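Local coordinates for Alr2269 protein (Nostoc sp., PDB 3MC9) that probably helps insert β-barrel proteins into the outer membrane, using periplasmic POTRA domains that are thought to handle the incoming polypeptides, at residues T82-V87 with N106-T111; T111-N116 with G171-L176; L140-I145 with N209-L214. All blocks are in the same frame, centred on the assembly; numbering follows the deposited sequence.

Contact 1 pairs the two helices of the first of two consecutive POTRA domains and precedes the others along the chain. Contact 2 joins this domain to the second, contact 3 pairs two strands of the second, and the segments of these two interleave. Contacts 1 and 2 share T111 and their centres lie about 11 Å apart; Q83 NE2 also packs 3.5 Å from F113 CE2. Contact 2 is tied to contact 3, about 12 Å away between centres, by probable backbone hydrogen bonds: K172 O to L140 N and G171 N to L140 O, both 2.8 Å. Contacts 1 and 3 do not meet: their nearest atoms are about 13 Å apart, on opposite sides of the chain's centre.

Contact 1 of 3, residues T82-V87 with N106-T111; sequences TQVYNV and NAIFGT
T111 OG1 donates a 2.6 Å hydrogen bond to I108 O, arriving in the plane of that carbonyl, and a weak bond from F113 N also reaches the hydroxyl. This ties T111 back to the carbonyl three residues earlier, where helix 98-110 packs on helix 78-87, the helix pair that covers the sheet in the β-α-α-β-β POTRA fold. No hydrogen bond crosses between 82-87 and 106-111, whose helical axes approach to 9.0 Å with their directions 131° apart. V84 and I108 form the buried side of the seam: CG1 of V84 meets CD1 of I108 at 3.8 Å, and both residues also rest on F114 of strand 114-124. Further along, V87 touches three residues of 106-111. Its CB faces A107 CB at 4.0 Å, CG2 reaches I108 CG1 at the same distance, and CG1 meets T111 CG2 at 3.9 Å. Spreading both methyls this way follows from chi1 of -60°, which puts CG1 opposite the carbonyl carbon and CG2 between the two backbone branches. Q83 bends at chi2 (-72°), its chain running past T111 in the opposite sense, and its amide NE2 ends 3.8 Å from T111 CB.

Contact 2 of 3, residues T111-N116 with G171-L176; sequences TGFFSN and GKILNL
The junction between two successive POTRA domains is made here, where the end of helix 98-110 in the first meets the start of helix 176-192 in the second. N175 is the N-cap of the latter helix, and its amide works in two directions. OD1 caps the backbone N of D178, while ND2 gives a 3.0 Å hydrogen bond to T111 O, in the plane of that carbonyl though bent, with 144° at the hydrogen. The same ND2 stands 3.0 Å above the F113 ring, over its centre, with amide and ring planes 80° apart. With CG anti to the backbone N (chi1 -173°), the N175 amide is carried across to the other domain. One residue on, L176 N donates to G112 O at 2.9 Å and nearly straight, and N175 CA adds a CH···O contact of 3.3 Å to the same oxygen. G112, at positive phi and without a side chain, lies with its CA 4.5 Å from L176 CA. I173 CG2 lies 4.1 Å from F113 CD1. Carbonyls just past the end of one helix thus meet donors at the start of another, which the dipoles of the two helices would probably favour.

Contact 3 of 3, residues L140-I145 with N209-L214; sequences LSKVEI and NGVVTL
The peptide carbonyl of G210 takes two donors on one face of its plane, S141 N at 2.8 Å and K142 N at 3.3 Å, tilted from that plane by 35° and 31°. They begin the parallel pairing of strands 142-146 and 211-217, the first and last strands of the β-α-α-β-β POTRA fold, with 211-217 in the middle of a three-stranded sheet. From there the ladder is regular, V212 lying between K142 and E144: V212 N donates to K142 O, E144 N to V212 O and L214 N to E144 O, each at 2.8 Å and nearly straight. On one face of the sheet V143, I145, V212 and L214 point toward the helices: V143 and V212 lie alongside each other, CG2 to CB at 4.0 Å, both touching L179 of helix 176-192, while V143 and L214 also touch F166 of helix 161-166. The other face bears K142, E144, V211 and T213. There the E144 chain, extended beyond CG, stands up from the sheet, and its flat carboxylate puts OE1 4.0 Å from T213 OG1 and OE2 4.2 Å from V211 CG1, contacts too long to bind. On the helix side V143 CG1, anti to its own N at chi1 178°, reaches L214 CD1 at 3.6 Å.

Contact 1 of 3, residues T82-V87 with N106-T111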
loop_
_atom_site.group_PDB
_atom_site.type_symbol
_atom_site.label_atom_id
_atom_site.label_comp_id
_atom_site.label_asym_id
_atom_site.label_seq_id
_atom_site.Cartn_x
_atom_site.Cartn_y
_atom_site.Cartn_z
ATOM N N THR A 82 -13.687 0.981 7.723
ATOM C CA THR A 82 -14.633 0.471 6.742
ATOM C C THR A 82 -13.921 -0.162 5.555
ATOM O O THR A 82 -14.347 -1.196 5.052
ATOM C CB THR A 82 -15.548 1.600 6.245
ATOM O OG1 THR A 82 -16.227 2.177 7.370
ATOM C CG2 THR A 82 -16.569 1.091 5.231
ATOM N N GLN A 83 -12.849 0.474 5.105
ATOM C CA GLN A 83 -12.022 -0.065 4.019
ATOM C C GLN A 83 -11.550 -1.470 4.360
ATOM O O GLN A 83 -11.626 -2.366 3.534
ATOM C CB GLN A 83 -10.794 0.819 3.770
ATOM C CG GLN A 83 -11.085 2.102 3.028
ATOM C CD GLN A 83 -11.393 1.866 1.566
ATOM O OE1 GLN A 83 -12.282 2.496 1.006
ATOM N NE2 GLN A 83 -10.674 0.946 0.949
ATOM N N VAL A 84 -11.041 -1.645 5.576
ATOM C CA VAL A 84 -10.609 -2.967 6.045
ATOM C C VAL A 84 -11.782 -3.964 6.042
ATOM O O VAL A 84 -11.675 -5.051 5.462
ATOM C CB VAL A 84 -9.955 -2.887 7.450
ATOM C CG1 VAL A 84 -9.662 -4.276 8.009
ATOM C CG2 VAL A 84 -8.686 -2.048 7.399
ATOM N N TYR A 85 -12.904 -3.584 6.650
ATOM C CA TYR A 85 -14.060 -4.492 6.769
ATOM C C TYR A 85 -14.594 -4.901 5.395
ATOM O O TYR A 85 -14.973 -6.048 5.200
ATOM C CB TYR A 85 -15.174 -3.911 7.668
ATOM C CG TYR A 85 -14.943 -4.127 9.165
ATOM C CD1 TYR A 85 -14.989 -5.402 9.722
ATOM C CD2 TYR A 85 -14.680 -3.058 10.016
ATOM C CE1 TYR A 85 -14.777 -5.603 11.083
ATOM C CE2 TYR A 85 -14.466 -3.252 11.382
ATOM C CZ TYR A 85 -14.517 -4.523 11.909
ATOM O OH TYR A 85 -14.290 -4.713 13.259
ATOM N N ASN A 86 -14.561 -3.971 4.439
ATOM C CA ASN A 86 -14.961 -4.238 3.054
ATOM C C ASN A 86 -14.222 -5.365 2.325
ATOM O O ASN A 86 -14.765 -5.937 1.390
ATOM C CB ASN A 86 -14.784 -2.980 2.192
ATOM C CG ASN A 86 -15.845 -1.928 2.445
ATOM O OD1 ASN A 86 -16.812 -2.130 3.192
ATOM N ND2 ASN A 86 -15.664 -0.784 1.814
ATOM N N VAL A 87 -12.979 -5.650 2.692
ATOM C CA VAL A 87 -12.166 -6.572 1.884
ATOM C C VAL A 87 -11.766 -7.868 2.576
ATOM O O VAL A 87 -11.327 -8.813 1.909
ATOM C CB VAL A 87 -10.901 -5.872 1.359
ATOM C CG1 VAL A 87 -11.292 -4.680 0.491
ATOM C CG2 VAL A 87 -9.997 -5.446 2.505
ATOM N N ASN A 106 -3.379 -9.545 2.648
ATOM C CA ASN A 106 -3.106 -9.133 1.251
ATOM C C ASN A 106 -4.175 -8.205 0.675
ATOM O O ASN A 106 -3.863 -7.238 -0.012
ATOM C CB ASN A 106 -2.977 -10.349 0.318
ATOM C CG ASN A 106 -1.790 -11.236 0.674
ATOM O OD1 ASN A 106 -0.952 -10.846 1.487
ATOM N ND2 ASN A 106 -1.732 -12.445 0.096
ATOM N N ALA A 107 -5.430 -8.500 0.979
ATOM C CA ALA A 107 -6.544 -7.690 0.494
ATOM C C ALA A 107 -6.550 -6.328 1.183
ATOM O O ALA A 107 -6.849 -5.323 0.566
ATOM C CB ALA A 107 -7.855 -8.419 0.696
ATOM N N ILE A 108 -6.172 -6.274 2.444
ATOM C CA ILE A 108 -6.062 -4.985 3.119
ATOM C C ILE A 108 -4.967 -4.132 2.435
ATOM O O ILE A 108 -5.178 -2.948 2.140
ATOM C CB ILE A 108 -5.835 -5.159 4.642
ATOM C CG1 ILE A 108 -7.084 -5.784 5.277
ATOM C CG2 ILE A 108 -5.535 -3.818 5.317
ATOM C CD1 ILE A 108 -6.833 -6.454 6.645
ATOM N N PHE A 109 -3.819 -4.737 2.156
ATOM C CA PHE A 109 -2.755 -4.033 1.457
ATOM C C PHE A 109 -3.248 -3.588 0.096
ATOM O O PHE A 109 -2.927 -2.486 -0.352
ATOM C CB PHE A 109 -1.536 -4.933 1.240
ATOM C CG PHE A 109 -0.504 -4.830 2.309
ATOM C CD1 PHE A 109 0.144 -3.623 2.546
ATOM C CD2 PHE A 109 -0.134 -5.947 3.051
ATOM C CE1 PHE A 109 1.123 -3.525 3.553
ATOM C CE2 PHE A 109 0.865 -5.865 4.041
ATOM C CZ PHE A 109 1.480 -4.652 4.301
ATOM N N GLY A 110 -4.020 -4.472 -0.546
ATOM C CA GLY A 110 -4.575 -4.237 -1.867
ATOM C C GLY A 110 -5.365 -2.958 -1.968
ATOM O O GLY A 110 -5.361 -2.330 -2.996
ATOM N N THR A 111 -6.042 -2.559 -0.899
ATOM C CA THR A 111 -6.748 -1.277 -0.900
ATOM C C THR A 111 -5.796 -0.100 -1.156
ATOM O O THR A 111 -6.224 0.939 -1.619
ATOM C CB THR A 111 -7.461 -1.006 0.438
ATOM O OG1 THR A 111 -6.486 -0.749 1.472
ATOM C CG2 THR A 111 -8.359 -2.182 0.813
#

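Contact 2 of 3, residues T111-N116 with G171-L176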
loop_
_atom_site.group_PDB
_atom_site.type_symbol
_atom_site.label_atom_id
_atom_site.label_comp_id
_atom_site.label_asym_id
_atom_site.label_seq_id
_atom_site.Cartn_x
_atom_site.Cartn_y
_atom_site.Cartn_z
ATOM N N THR A 111 -6.042 -2.559 -0.899
ATOM C CA THR A 111 -6.748 -1.277 -0.900
ATOM C C THR A 111 -5.796 -0.100 -1.156
ATOM O O THR A 111 -6.224 0.939 -1.619
ATOM C CB THR A 111 -7.461 -1.006 0.438
ATOM O OG1 THR A 111 -6.486 -0.749 1.472
ATOM C CG2 THR A 111 -8.359 -2.182 0.813
ATOM N N GLY A 112 -4.521 -0.262 -0.810
ATOM C CA GLY A 112 -3.528 0.766 -1.073
ATOM C C GLY A 112 -3.357 1.831 -0.002
ATOM O O GLY A 112 -2.461 2.658 -0.117
ATOM N N PHE A 113 -4.194 1.831 1.036
ATOM C CA PHE A 113 -4.118 2.899 2.036
ATOM C C PHE A 113 -3.140 2.652 3.193
ATOM O O PHE A 113 -2.912 3.567 3.991
ATOM C CB PHE A 113 -5.490 3.207 2.618
ATOM C CG PHE A 113 -6.460 3.789 1.639
ATOM C CD1 PHE A 113 -6.314 5.087 1.191
ATOM C CD2 PHE A 113 -7.548 3.048 1.196
ATOM C CE1 PHE A 113 -7.223 5.636 0.291
ATOM C CE2 PHE A 113 -8.455 3.581 0.307
ATOM C CZ PHE A 113 -8.300 4.880 -0.147
ATOM N N PHE A 114 -2.541 1.464 3.282
ATOM C CA PHE A 114 -1.742 1.098 4.463
ATOM C C PHE A 114 -0.312 0.720 4.177
ATOM O O PHE A 114 -0.030 0.064 3.180
ATOM C CB PHE A 114 -2.404 -0.080 5.173
ATOM C CG PHE A 114 -3.845 0.129 5.409
ATOM C CD1 PHE A 114 -4.280 0.873 6.500
ATOM C CD2 PHE A 114 -4.781 -0.370 4.517
ATOM C CE1 PHE A 114 -5.635 1.091 6.702
ATOM C CE2 PHE A 114 -6.108 -0.171 4.720
ATOM C CZ PHE A 114 -6.550 0.563 5.805
ATOM N N SER A 115 0.586 1.102 5.086
ATOM C CA SER A 115 2.006 0.774 4.971
ATOM C C SER A 115 2.328 -0.551 5.680
ATOM O O SER A 115 3.279 -1.244 5.323
ATOM C CB SER A 115 2.868 1.915 5.541
ATOM O OG SER A 115 2.386 2.360 6.816
ATOM N N ASN A 116 1.528 -0.903 6.682
ATOM C CA ASN A 116 1.696 -2.177 7.378
ATOM C C ASN A 116 0.351 -2.768 7.786
ATOM O O ASN A 116 -0.582 -2.043 8.126
ATOM C CB ASN A 116 2.603 -2.019 8.612
ATOM C CG ASN A 116 3.162 -3.359 9.113
ATOM O OD1 ASN A 116 3.338 -3.550 10.318
ATOM N ND2 ASN A 116 3.441 -4.287 8.188
ATOM N N GLY A 171 -1.106 16.163 -0.526
ATOM C CA GLY A 171 -1.970 16.715 0.531
ATOM C C GLY A 171 -3.100 15.785 0.956
ATOM O O GLY A 171 -3.961 16.163 1.743
ATOM N N LYS A 172 -3.092 14.564 0.428
ATOM C CA LYS A 172 -4.049 13.530 0.805
ATOM C C LYS A 172 -3.297 12.273 1.185
ATOM O O LYS A 172 -2.139 12.082 0.793
ATOM C CB LYS A 172 -4.970 13.202 -0.363
ATOM C CG LYS A 172 -6.185 14.115 -0.487
ATOM C CD LYS A 172 -7.045 13.706 -1.680
ATOM C CE LYS A 172 -6.307 13.884 -3.007
ATOM N NZ LYS A 172 -7.056 13.256 -4.116
ATOM N N ILE A 173 -3.972 11.404 1.932
ATOM C CA ILE A 173 -3.371 10.146 2.353
ATOM C C ILE A 173 -2.864 9.420 1.104
ATOM O O ILE A 173 -3.520 9.414 0.068
ATOM C CB ILE A 173 -4.341 9.268 3.210
ATOM C CG1 ILE A 173 -3.641 7.975 3.652
ATOM C CG2 ILE A 173 -5.657 8.969 2.474
ATOM C CD1 ILE A 173 -4.536 7.022 4.421
ATOM N N LEU A 174 -1.667 8.864 1.213
ATOM C CA LEU A 174 -1.031 8.146 0.126
ATOM C C LEU A 174 -1.827 6.894 -0.164
ATOM O O LEU A 174 -2.058 6.090 0.730
ATOM C CB LEU A 174 0.420 7.774 0.481
ATOM C CG LEU A 174 1.161 6.827 -0.479
ATOM C CD1 LEU A 174 1.299 7.432 -1.882
ATOM C CD2 LEU A 174 2.534 6.423 0.071
ATOM N N ASN A 175 -2.254 6.745 -1.415
ATOM C CA ASN A 175 -2.809 5.484 -1.879
ATOM C C ASN A 175 -1.955 4.862 -2.968
ATOM O O ASN A 175 -1.755 5.456 -4.028
ATOM C CB ASN A 175 -4.228 5.656 -2.385
ATOM C CG ASN A 175 -4.888 4.324 -2.708
ATOM O OD1 ASN A 175 -4.591 3.717 -3.722
ATOM N ND2 ASN A 175 -5.797 3.876 -1.837
ATOM N N LEU A 176 -1.509 3.636 -2.714
ATOM C CA LEU A 176 -0.534 2.966 -3.564
ATOM C C LEU A 176 -1.090 2.536 -4.919
ATOM O O LEU A 176 -0.331 2.373 -5.872
ATOM C CB LEU A 176 0.062 1.775 -2.829
ATOM C CG LEU A 176 0.793 2.212 -1.554
ATOM C CD1 LEU A 176 0.979 1.037 -0.616
ATOM C CD2 LEU A 176 2.142 2.885 -1.882
#

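Contact 3 of 3, residues L140-I145 with N209-L214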
loop_
_atom_site.group_PDB
_atom_site.type_symbol
_atom_site.label_atom_id
_atom_site.label_comp_id
_atom_site.label_asym_id
_atom_site.label_seq_id
_atom_site.Cartn_x
_atom_site.Cartn_y
_atom_site.Cartn_z
ATOM N N LEU A 140 0.543 12.106 1.466
ATOM C CA LEU A 140 1.588 12.265 0.436
ATOM C C LEU A 140 1.996 13.732 0.322
ATOM O O LEU A 140 1.182 14.587 -0.058
ATOM C CB LEU A 140 1.110 11.736 -0.919
ATOM C CG LEU A 140 2.101 11.810 -2.083
ATOM C CD1 LEU A 140 3.308 10.888 -1.850
ATOM C CD2 LEU A 140 1.411 11.470 -3.382
ATOM N N SER A 141 3.248 14.031 0.662
ATOM C CA SER A 141 3.760 15.388 0.505
ATOM C C SER A 141 4.436 15.544 -0.853
ATOM O O SER A 141 4.245 16.563 -1.528
ATOM C CB SER A 141 4.722 15.769 1.634
ATOM O OG SER A 141 5.814 14.874 1.710
ATOM N N LYS A 142 5.220 14.544 -1.259
ATOM C CA LYS A 142 5.823 14.575 -2.583
ATOM C C LYS A 142 6.376 13.249 -3.118
ATOM O O LYS A 142 6.600 12.299 -2.367
ATOM C CB LYS A 142 6.887 15.674 -2.630
ATOM C CG LYS A 142 8.312 15.254 -2.450
ATOM C CD LYS A 142 9.187 15.996 -3.437
ATOM C CE LYS A 142 9.888 17.184 -2.842
ATOM N NZ LYS A 142 10.855 17.706 -3.854
ATOM N N VAL A 143 6.542 13.202 -4.442
ATOM C CA VAL A 143 7.197 12.094 -5.128
ATOM C C VAL A 143 8.488 12.590 -5.792
ATOM O O VAL A 143 8.480 13.578 -6.526
ATOM C CB VAL A 143 6.268 11.416 -6.185
ATOM C CG1 VAL A 143 6.999 10.307 -6.916
ATOM C CG2 VAL A 143 5.018 10.862 -5.522
ATOM N N GLU A 144 9.587 11.904 -5.498
ATOM C CA GLU A 144 10.895 12.163 -6.096
ATOM C C GLU A 144 11.329 10.973 -6.941
ATOM O O GLU A 144 11.139 9.834 -6.528
ATOM C CB GLU A 144 11.949 12.266 -5.004
ATOM C CG GLU A 144 11.986 13.535 -4.233
ATOM C CD GLU A 144 13.068 13.498 -3.167
ATOM O OE1 GLU A 144 13.858 12.524 -3.153
ATOM O OE2 GLU A 144 13.131 14.435 -2.351
ATOM N N ILE A 145 11.969 11.240 -8.076
ATOM C CA ILE A 145 12.630 10.207 -8.859
ATOM C C ILE A 145 14.113 10.182 -8.526
ATOM O O ILE A 145 14.767 11.218 -8.500
ATOM C CB ILE A 145 12.506 10.466 -10.361
ATOM C CG1 ILE A 145 11.048 10.336 -10.810
ATOM C CG2 ILE A 145 13.421 9.507 -11.169
ATOM C CD1 ILE A 145 10.814 10.899 -12.206
ATOM N N ASN A 209 7.306 11.209 6.739
ATOM C CA ASN A 209 6.929 12.566 6.294
ATOM C C ASN A 209 6.191 12.591 4.942
ATOM O O ASN A 209 5.942 13.662 4.399
ATOM C CB ASN A 209 8.146 13.512 6.198
ATOM C CG ASN A 209 9.343 13.026 6.997
ATOM O OD1 ASN A 209 9.748 11.859 6.887
ATOM N ND2 ASN A 209 9.920 13.916 7.802
ATOM N N GLY A 210 5.878 11.427 4.376
ATOM C CA GLY A 210 5.083 11.365 3.144
ATOM C C GLY A 210 5.829 11.690 1.856
ATOM O O GLY A 210 5.212 12.077 0.862
ATOM N N VAL A 211 7.148 11.536 1.879
ATOM C CA VAL A 211 7.960 11.639 0.683
ATOM C C VAL A 211 8.124 10.242 0.099
ATOM O O VAL A 211 8.657 9.356 0.745
ATOM C CB VAL A 211 9.365 12.236 0.960
ATOM C CG1 VAL A 211 10.214 12.212 -0.322
ATOM C CG2 VAL A 211 9.263 13.675 1.530
ATOM N N VAL A 212 7.641 10.056 -1.121
ATOM C CA VAL A 212 7.843 8.821 -1.860
ATOM C C VAL A 212 9.014 8.974 -2.819
ATOM O O VAL A 212 8.995 9.844 -3.688
ATOM C CB VAL A 212 6.613 8.455 -2.687
ATOM C CG1 VAL A 212 6.860 7.152 -3.491
ATOM C CG2 VAL A 212 5.407 8.342 -1.790
ATOM N N THR A 213 10.008 8.106 -2.680
ATOM C CA THR A 213 11.127 8.070 -3.592
ATOM C C THR A 213 10.972 6.871 -4.532
ATOM O O THR A 213 10.896 5.724 -4.075
ATOM C CB THR A 213 12.456 7.959 -2.837
ATOM O OG1 THR A 213 12.522 8.985 -1.836
ATOM C CG2 THR A 213 13.641 8.071 -3.790
ATOM N N LEU A 214 10.916 7.150 -5.831
ATOM C CA LEU A 214 10.869 6.120 -6.877
ATOM C C LEU A 214 12.240 5.997 -7.534
ATOM O O LEU A 214 12.721 6.917 -8.198
ATOM C CB LEU A 214 9.844 6.473 -7.947
ATOM C CG LEU A 214 8.414 6.727 -7.487
ATOM C CD1 LEU A 214 7.556 7.181 -8.690
ATOM C CD2 LEU A 214 7.867 5.457 -6.843
#